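Local coordinates for GTP-binding protein (Thermus thermophilus, PDB 2DBY) that binds guanine nucleotides such as GDP and is probably a ribosome-binding ATPase of the YchF/OLA1 subfamily of OBG GTPases, at residues 144-147 and 148-152. Numbering follows the deposited sequence.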
ATOM      1  N   GLU A 144      10.733   1.827 -25.633  1.00 15.45           N
ATOM      2  CA  GLU A 144      11.143   2.058 -27.027  1.00 13.62           C
ATOM      3  C   GLU A 144      10.621   3.416 -27.464  1.00 16.49           C
ATOM      4  O   GLU A 144      11.341   4.192 -28.099  1.00 17.40           O
ATOM      5  CB  GLU A 144      10.610   0.928 -27.930  1.00 13.27           C
ATOM      6  CG  GLU A 144      11.370  -0.402 -27.688  1.00 17.37           C
ATOM      7  CD  GLU A 144      10.575  -1.674 -27.972  1.00 20.40           C
ATOM      8  OE1 GLU A 144      11.074  -2.766 -27.614  1.00 16.85           O
ATOM      9  OE2 GLU A 144       9.461  -1.593 -28.540  1.00 16.40           O
ATOM     10  N   ARG A 145       9.372   3.717 -27.118  1.00 18.17           N
ATOM     11  CA  ARG A 145       8.813   5.013 -27.489  1.00 18.70           C
ATOM     12  C   ARG A 145       9.531   6.158 -26.781  1.00 23.77           C
ATOM     13  O   ARG A 145       9.834   7.176 -27.399  1.00 21.80           O
ATOM     14  CB  ARG A 145       7.319   5.074 -27.166  1.00 19.38           C
ATOM     15  CG  ARG A 145       6.452   4.232 -28.065  1.00 25.58           C
ATOM     16  CD  ARG A 145       4.971   4.507 -27.778  1.00 26.49           C
ATOM     17  NE  ARG A 145       4.498   3.907 -26.529  1.00 29.90           N
ATOM     18  CZ  ARG A 145       4.072   2.650 -26.417  1.00 29.61           C
ATOM     19  NH1 ARG A 145       4.056   1.846 -27.477  1.00 33.53           N
ATOM     20  NH2 ARG A 145       3.647   2.196 -25.250  1.00 31.39           N
ATOM     21  N   ARG A 146       9.818   6.005 -25.486  1.00 17.91           N
ATOM     22  CA  ARG A 146      10.504   7.076 -24.765  1.00 17.78           C
ATOM     23  C   ARG A 146      11.948   7.269 -25.227  1.00 17.28           C
ATOM     24  O   ARG A 146      12.424   8.399 -25.305  1.00 17.68           O
ATOM     25  CB  ARG A 146      10.486   6.807 -23.243  1.00 19.89           C
ATOM     26  CG  ARG A 146       9.093   6.797 -22.619  1.00 24.00           C
ATOM     27  CD  ARG A 146       8.285   8.015 -23.050  1.00 24.75           C
ATOM     28  NE  ARG A 146       8.827   9.242 -22.470  1.00 29.77           N
ATOM     29  CZ  ARG A 146       8.614  10.454 -22.966  1.00 35.82           C
ATOM     30  NH1 ARG A 146       7.876  10.607 -24.064  1.00 32.76           N
ATOM     31  NH2 ARG A 146       9.117  11.514 -22.345  1.00 38.61           N
ATOM     32  N   LEU A 147      12.652   6.183 -25.540  1.00 16.30           N
ATOM     33  CA  LEU A 147      14.043   6.318 -25.986  1.00 15.75           C
ATOM     34  C   LEU A 147      14.109   7.179 -27.239  1.00 22.24           C
ATOM     35  O   LEU A 147      14.988   8.031 -27.378  1.00 19.40           O
ATOM     36  CB  LEU A 147      14.668   4.941 -26.256  1.00 15.19           C
ATOM     37  CG  LEU A 147      15.083   4.127 -25.015  1.00 16.46           C
ATOM     38  CD1 LEU A 147      15.408   2.708 -25.407  1.00 20.17           C
ATOM     39  CD2 LEU A 147      16.312   4.788 -24.352  1.00 18.88           C
ATOM     40  N   GLU A 148      13.163   6.968 -28.144  1.00 22.99           N
ATOM     41  CA  GLU A 148      13.132   7.747 -29.383  1.00 26.03           C
ATOM     42  C   GLU A 148      12.847   9.213 -29.098  1.00 23.96           C
ATOM     43  O   GLU A 148      13.541  10.086 -29.607  1.00 26.50           O
ATOM     44  CB  GLU A 148      12.072   7.195 -30.346  1.00 29.93           C
ATOM     45  CG  GLU A 148      12.254   5.714 -30.674  1.00 43.35           C
ATOM     46  CD  GLU A 148      12.051   5.385 -32.148  1.00 52.37           C
ATOM     47  OE1 GLU A 148      12.012   4.177 -32.486  1.00 55.24           O
ATOM     48  OE2 GLU A 148      11.940   6.326 -32.967  1.00 58.29           O
ATOM     49  N   ARG A 149      11.821   9.477 -28.290  1.00 23.34           N
ATOM     50  CA  ARG A 149      11.437  10.833 -27.931  1.00 21.41           C
ATOM     51  C   ARG A 149      12.499  11.553 -27.111  1.00 22.86           C
ATOM     52  O   ARG A 149      12.837  12.697 -27.414  1.00 20.67           O
ATOM     53  CB  ARG A 149      10.123  10.830 -27.138  1.00 29.10           C
ATOM     54  CG  ARG A 149       8.864  10.743 -27.990  1.00 39.06           C
ATOM     55  CD  ARG A 149       8.226  12.124 -28.106  1.00 46.86           C
ATOM     56  NE  ARG A 149       9.174  13.103 -28.631  1.00 53.28           N
ATOM     57  CZ  ARG A 149       9.025  14.422 -28.548  1.00 56.36           C
ATOM     58  NH1 ARG A 149       7.959  14.941 -27.953  1.00 60.97           N
ATOM     59  NH2 ARG A 149       9.950  15.223 -29.059  1.00 57.97           N
ATOM     60  N   LEU A 150      13.029  10.896 -26.079  1.00 18.78           N
ATOM     61  CA  LEU A 150      14.052  11.514 -25.227  1.00 18.09           C
ATOM     62  C   LEU A 150      15.352  11.825 -25.960  1.00 18.06           C
ATOM     63  O   LEU A 150      16.013  12.833 -25.663  1.00 20.78           O
ATOM     64  CB  LEU A 150      14.349  10.610 -24.014  1.00 15.91           C
ATOM     65  CG  LEU A 150      13.234  10.603 -22.957  1.00 14.18           C
ATOM     66  CD1 LEU A 150      13.484   9.474 -21.943  1.00 13.81           C
ATOM     67  CD2 LEU A 150      13.200  11.945 -22.231  1.00 18.78           C
ATOM     68  N   ARG A 151      15.745  10.967 -26.892  1.00 18.76           N
ATOM     69  CA  ARG A 151      16.984  11.199 -27.626  1.00 24.26           C
ATOM     70  C   ARG A 151      16.839  12.476 -28.453  1.00 27.07           C
ATOM     71  O   ARG A 151      17.792  13.235 -28.609  1.00 23.70           O
ATOM     72  CB  ARG A 151      17.309  10.021 -28.538  1.00 27.88           C
ATOM     73  CG  ARG A 151      18.795   9.936 -28.911  1.00 30.62           C
ATOM     74  CD  ARG A 151      19.054   8.776 -29.852  1.00 29.21           C
ATOM     75  NE  ARG A 151      18.497   7.521 -29.354  1.00 30.92           N
ATOM     76  CZ  ARG A 151      18.987   6.838 -28.323  1.00 34.91           C
ATOM     77  NH1 ARG A 151      20.059   7.283 -27.676  1.00 28.13           N
ATOM     78  NH2 ARG A 151      18.392   5.717 -27.928  1.00 28.49           N
ATOM     79  N   LYS A 152      15.640  12.723 -28.971  1.00 25.31           N
ATOM     80  CA  LYS A 152      15.418  13.941 -29.752  1.00 26.98           C
ATOM     81  C   LYS A 152      15.369  15.156 -28.820  1.00 27.51           C
ATOM     82  O   LYS A 152      15.970  16.189 -29.103  1.00 27.87           O
ATOM     83  CB  LYS A 152      14.112  13.838 -30.547  1.00 36.21           C
ATOM     84  CG  LYS A 152      14.307  13.649 -32.047  1.00 43.15           C
ATOM     85  CD  LYS A 152      14.908  14.901 -32.680  1.00 52.96           C
ATOM     86  CE  LYS A 152      15.189  14.715 -34.171  1.00 54.83           C
ATOM     87  NZ  LYS A 152      15.704  15.976 -34.793  1.00 59.49           N
TER
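The guanidinium of Arg146 reaches forward along the helix and meets Arg149 CB and Leu150 CD2 obliquely. Its NH1 lies 3.8 Å from Arg149 CB, while NH2 comes to 4.1 Å from Leu150 CD2. Bends at chi2 (-49°) and again at chi3 fold the Arg146 chain into this position. The guanidinium planes of Arg146 and Arg149 stand 85° apart, which excludes a parallel stack, and NH1 of Arg146 remains 5.4 Å from NE of Arg149. Any repulsion is probably tempered by Glu195, which forms a salt bridge with Arg146 NH2. The Arg151 guanidinium lies oblique to the carbonyl oxygen of Leu147, its NH2 4.2 Å from Leu147 O, and a salt bridge to Glu168 engages NH1.

Beneath these side chains, i to i+4 backbone bonds fix the spacing. Leu150 N donates to Arg146 O at 2.7 Å. Arg151 N reaches Leu147 O at 3.1 Å, and the bond from Glu148 N to Glu144 O is weak. Leu147 and Leu150, both buried, pack on Leu164 of helix 161-175, whose Tyr171 hydrogen-bonds Glu144 OE1. Earlier residues meet later ones: Glu144 pairs with Tyr171, Leu147 touches Ala167 and Glu168, and Leu150 rests on Leu164. This order is the evidence for an antiparallel hairpin of helices 124-156 and 161-175, consistent with the coiled coil predicted for this arm of the OBG-type G region, away from the GDP site.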